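Local coordinates for minor capsid protein VP1 (Human bocavirus 4, PDB 5US9) that self-assembles in 60 copies into the T=1 icosahedral capsid of a parvovirus, its VP1 size variant also carrying a phospholipase A2-like region, at residues A[199-210]-A[322-330]. Sequence-based numbering, arbitrary orientation.
Sequences ELAEMEDSNAVE and VKPENASID
Two long loops that join strands of the parvovirus capsid fold, one between strands 186-192 and 228-230 and the other between 283-286 and 406-407, meet here through L200 and V209 on one side and V322, P324, A327 and I329 on the other. L200 illustrates how a single branched side chain can bridge several neighbours. L200 CD2 meets P324 at CD and CG, lying 3.4 Å from P324 CD, and also touches V322 CG2, while L200 CG packs against A327 CB. The other branch, L200 CD1, runs alongside I329 and lies 3.9 Å from I329 CG1. Farther along, V209 sets both methyls against one side of the A327 backbone, CG1 and CG2 each approaching A327 N.

The polar half is built round the carboxylate of E210. With CG beside the backbone N (chi1 -72°) and the chain extended beyond it, E210 OE2 is carried to S328. S328 N donates a weak, bent hydrogen bond of 2.9 Å to E210 OE2 (126° at the hydrogen). E210 OE1 takes a weak bond from E204 N within its own loop, so the two oxygens take weak bonds, one from each segment. Beyond it, the carboxylates of E199 and D330 stack with planes 10° apart, E199 OE1 lying 3.8 Å from D330 OD2. With E202 and E204 also near, this acidic cluster would probably raise the proton affinity of some of its members.

The centre of the contact lies about 32 Å from the centre of the chain, and other subunits also pack here: D382 of a second subunit lies against V322 and P324, and I503 of a third touches M203. Long inter-strand loops that meet each other and neighbouring subunits are characteristic of parvovirus capsids, in which large insertions between the strands of a jelly-roll core build the particle surface.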
loop_
_atom_site.group_PDB
_atom_site.type_symbol
_atom_site.label_atom_id
_atom_site.label_comp_id
_atom_site.label_asym_id
_atom_site.label_seq_id
_atom_site.Cartn_x
_atom_site.Cartn_y
_atom_site.Cartn_z
ATOM N N GLU A 199 4.229 97.571 70.559
ATOM C CA GLU A 199 3.076 98.419 70.768
ATOM C C GLU A 199 1.862 97.705 70.194
ATOM O O GLU A 199 1.996 96.821 69.347
ATOM C CB GLU A 199 3.284 99.783 70.112
ATOM C CG GLU A 199 2.144 100.753 70.335
ATOM C CD GLU A 199 1.990 101.137 71.788
ATOM O OE1 GLU A 199 2.962 100.979 72.551
ATOM O OE2 GLU A 199 0.886 101.566 72.173
ATOM N N LEU A 200 0.667 98.065 70.666
ATOM C CA LEU A 200 -0.519 97.273 70.349
ATOM C C LEU A 200 -0.389 95.873 70.942
ATOM O O LEU A 200 -0.035 94.926 70.239
ATOM C CB LEU A 200 -0.760 97.199 68.840
ATOM C CG LEU A 200 -1.452 98.305 68.061
ATOM C CD1 LEU A 200 -0.695 99.614 68.145
ATOM C CD2 LEU A 200 -1.482 97.827 66.640
ATOM N N ALA A 201 -0.739 95.750 72.235
ATOM C CA ALA A 201 -0.341 94.716 73.199
ATOM C C ALA A 201 0.753 95.143 74.170
ATOM O O ALA A 201 1.245 94.304 74.930
ATOM C CB ALA A 201 0.121 93.421 72.526
ATOM N N GLU A 202 1.169 96.405 74.149
ATOM C CA GLU A 202 2.153 96.864 75.135
ATOM C C GLU A 202 1.865 96.478 76.611
ATOM O O GLU A 202 2.808 96.104 77.305
ATOM C CB GLU A 202 2.358 98.383 75.057
ATOM C CG GLU A 202 3.429 98.853 76.045
ATOM C CD GLU A 202 3.730 100.335 75.986
ATOM O OE1 GLU A 202 3.106 101.048 75.183
ATOM O OE2 GLU A 202 4.598 100.790 76.758
ATOM N N MET A 203 0.641 96.573 77.145
ATOM C CA MET A 203 -0.528 97.256 76.604
ATOM C C MET A 203 -0.965 98.281 77.647
ATOM O O MET A 203 -0.633 98.141 78.823
ATOM C CB MET A 203 -1.655 96.269 76.310
ATOM C CG MET A 203 -2.255 95.640 77.549
ATOM S SD MET A 203 -3.296 94.222 77.171
ATOM C CE MET A 203 -2.063 92.928 77.085
ATOM N N GLU A 204 -1.707 99.304 77.237
ATOM C CA GLU A 204 -1.995 100.399 78.152
ATOM C C GLU A 204 -3.338 100.209 78.842
ATOM O O GLU A 204 -4.397 100.370 78.231
ATOM C CB GLU A 204 -1.991 101.728 77.396
ATOM C CG GLU A 204 -0.644 102.135 76.825
ATOM C CD GLU A 204 -0.336 101.463 75.505
ATOM O OE1 GLU A 204 -1.094 100.561 75.099
ATOM O OE2 GLU A 204 0.644 101.864 74.855
ATOM N N ASP A 205 -3.280 99.884 80.136
ATOM C CA ASP A 205 -4.445 99.823 81.014
ATOM C C ASP A 205 -5.588 99.042 80.382
ATOM O O ASP A 205 -5.349 98.047 79.691
ATOM C CB ASP A 205 -4.905 101.237 81.368
ATOM C CG ASP A 205 -3.916 101.963 82.252
ATOM O OD1 ASP A 205 -3.051 101.293 82.854
ATOM O OD2 ASP A 205 -3.998 103.205 82.341
ATOM N N SER A 206 -6.820 99.511 80.597
ATOM C CA SER A 206 -7.985 99.139 79.793
ATOM C C SER A 206 -8.002 97.578 79.557
ATOM O O SER A 206 -8.063 96.892 80.576
ATOM C CB SER A 206 -8.013 100.074 78.569
ATOM O OG SER A 206 -6.767 100.107 77.897
ATOM N N ASN A 207 -7.957 96.948 78.367
ATOM C CA ASN A 207 -8.086 97.462 77.007
ATOM C C ASN A 207 -9.034 96.586 76.199
ATOM O O ASN A 207 -10.045 97.051 75.672
ATOM C CB ASN A 207 -6.722 97.553 76.342
ATOM C CG ASN A 207 -6.701 98.566 75.234
ATOM O OD1 ASN A 207 -7.485 99.512 75.236
ATOM N ND2 ASN A 207 -5.786 98.405 74.300
ATOM N N ALA A 208 -8.630 95.320 76.072
ATOM C CA ALA A 208 -9.353 94.230 75.425
ATOM C C ALA A 208 -9.244 94.301 73.909
ATOM O O ALA A 208 -9.484 93.302 73.224
ATOM C CB ALA A 208 -10.823 94.204 75.856
ATOM N N VAL A 209 -8.871 95.460 73.372
ATOM C CA VAL A 209 -8.482 95.521 71.966
ATOM C C VAL A 209 -7.015 95.136 71.803
ATOM O O VAL A 209 -6.638 94.465 70.838
ATOM C CB VAL A 209 -8.803 96.905 71.375
ATOM C CG1 VAL A 209 -8.209 97.998 72.223
ATOM C CG2 VAL A 209 -8.287 96.995 69.950
ATOM N N GLU A 210 -6.162 95.567 72.735
ATOM C CA GLU A 210 -4.781 95.095 72.735
ATOM C C GLU A 210 -4.614 93.846 73.587
ATOM O O GLU A 210 -3.574 93.183 73.519
ATOM C CB GLU A 210 -3.830 96.180 73.223
ATOM C CG GLU A 210 -3.617 97.317 72.259
ATOM C CD GLU A 210 -2.673 98.356 72.817
ATOM O OE1 GLU A 210 -2.348 98.276 74.015
ATOM O OE2 GLU A 210 -2.246 99.248 72.063
ATOM N N VAL A 322 -0.215 99.964 60.906
ATOM C CA VAL A 322 -1.486 99.249 60.936
ATOM C C VAL A 322 -2.636 100.184 61.297
ATOM O O VAL A 322 -3.556 100.393 60.499
ATOM C CB VAL A 322 -1.414 98.043 61.884
ATOM C CG1 VAL A 322 -0.699 96.903 61.209
ATOM C CG2 VAL A 322 -0.634 98.417 63.114
ATOM N N LYS A 323 -2.596 100.722 62.513
ATOM C CA LYS A 323 -3.675 101.519 63.081
ATOM C C LYS A 323 -5.005 100.759 63.175
ATOM O O LYS A 323 -5.941 101.057 62.424
ATOM C CB LYS A 323 -3.862 102.814 62.305
ATOM C CG LYS A 323 -2.646 103.706 62.296
ATOM C CD LYS A 323 -2.249 104.118 63.699
ATOM C CE LYS A 323 -3.202 105.157 64.262
ATOM N NZ LYS A 323 -2.728 105.669 65.576
ATOM N N PRO A 324 -5.111 99.778 64.065
ATOM C CA PRO A 324 -6.435 99.262 64.422
ATOM C C PRO A 324 -7.276 100.360 65.051
ATOM O O PRO A 324 -6.758 101.365 65.539
ATOM C CB PRO A 324 -6.121 98.145 65.419
ATOM C CG PRO A 324 -4.767 97.698 65.035
ATOM C CD PRO A 324 -4.039 98.938 64.619
ATOM N N GLU A 325 -8.591 100.155 65.042
ATOM C CA GLU A 325 -9.510 101.273 65.216
ATOM C C GLU A 325 -9.384 101.888 66.606
ATOM O O GLU A 325 -9.379 103.116 66.751
ATOM C CB GLU A 325 -10.942 100.819 64.922
ATOM C CG GLU A 325 -11.972 101.942 64.853
ATOM C CD GLU A 325 -12.574 102.300 66.197
ATOM O OE1 GLU A 325 -12.662 101.412 67.069
ATOM O OE2 GLU A 325 -12.952 103.475 66.378
ATOM N N ASN A 326 -9.270 101.059 67.641
ATOM C CA ASN A 326 -9.051 101.619 68.969
ATOM C C ASN A 326 -7.605 101.456 69.410
ATOM O O ASN A 326 -6.811 102.400 69.336
ATOM C CB ASN A 326 -9.969 100.953 69.992
ATOM C CG ASN A 326 -11.427 101.242 69.742
ATOM O OD1 ASN A 326 -12.253 100.331 69.696
ATOM N ND2 ASN A 326 -11.757 102.516 69.587
ATOM N N ALA A 327 -7.267 100.257 69.854
ATOM C CA ALA A 327 -5.950 99.893 70.376
ATOM C C ALA A 327 -5.520 100.941 71.401
ATOM O O ALA A 327 -6.343 101.480 72.148
ATOM C CB ALA A 327 -4.989 99.706 69.220
ATOM N N SER A 328 -4.226 101.234 71.429
ATOM C CA SER A 328 -3.671 102.437 72.024
ATOM C C SER A 328 -2.276 102.590 71.448
ATOM O O SER A 328 -1.658 101.613 71.022
ATOM C CB SER A 328 -3.644 102.366 73.549
ATOM O OG SER A 328 -2.825 101.300 73.980
ATOM N N ILE A 329 -1.773 103.819 71.446
ATOM C CA ILE A 329 -0.498 104.088 70.795
ATOM C C ILE A 329 0.271 105.105 71.623
ATOM O O ILE A 329 -0.283 106.101 72.095
ATOM C CB ILE A 329 -0.684 104.569 69.335
ATOM C CG1 ILE A 329 -1.304 103.472 68.469
ATOM C CG2 ILE A 329 0.639 104.938 68.725
ATOM C CD1 ILE A 329 -2.791 103.615 68.266
ATOM N N ASP A 330 1.560 104.843 71.787
ATOM C CA ASP A 330 2.484 105.749 72.450
ATOM C C ASP A 330 2.869 106.844 71.457
ATOM O O ASP A 330 2.197 107.031 70.440
ATOM C CB ASP A 330 3.697 104.969 72.966
ATOM C CG ASP A 330 4.457 104.262 71.851
ATOM O OD1 ASP A 330 3.959 104.234 70.705
ATOM O OD2 ASP A 330 5.560 103.742 72.119
#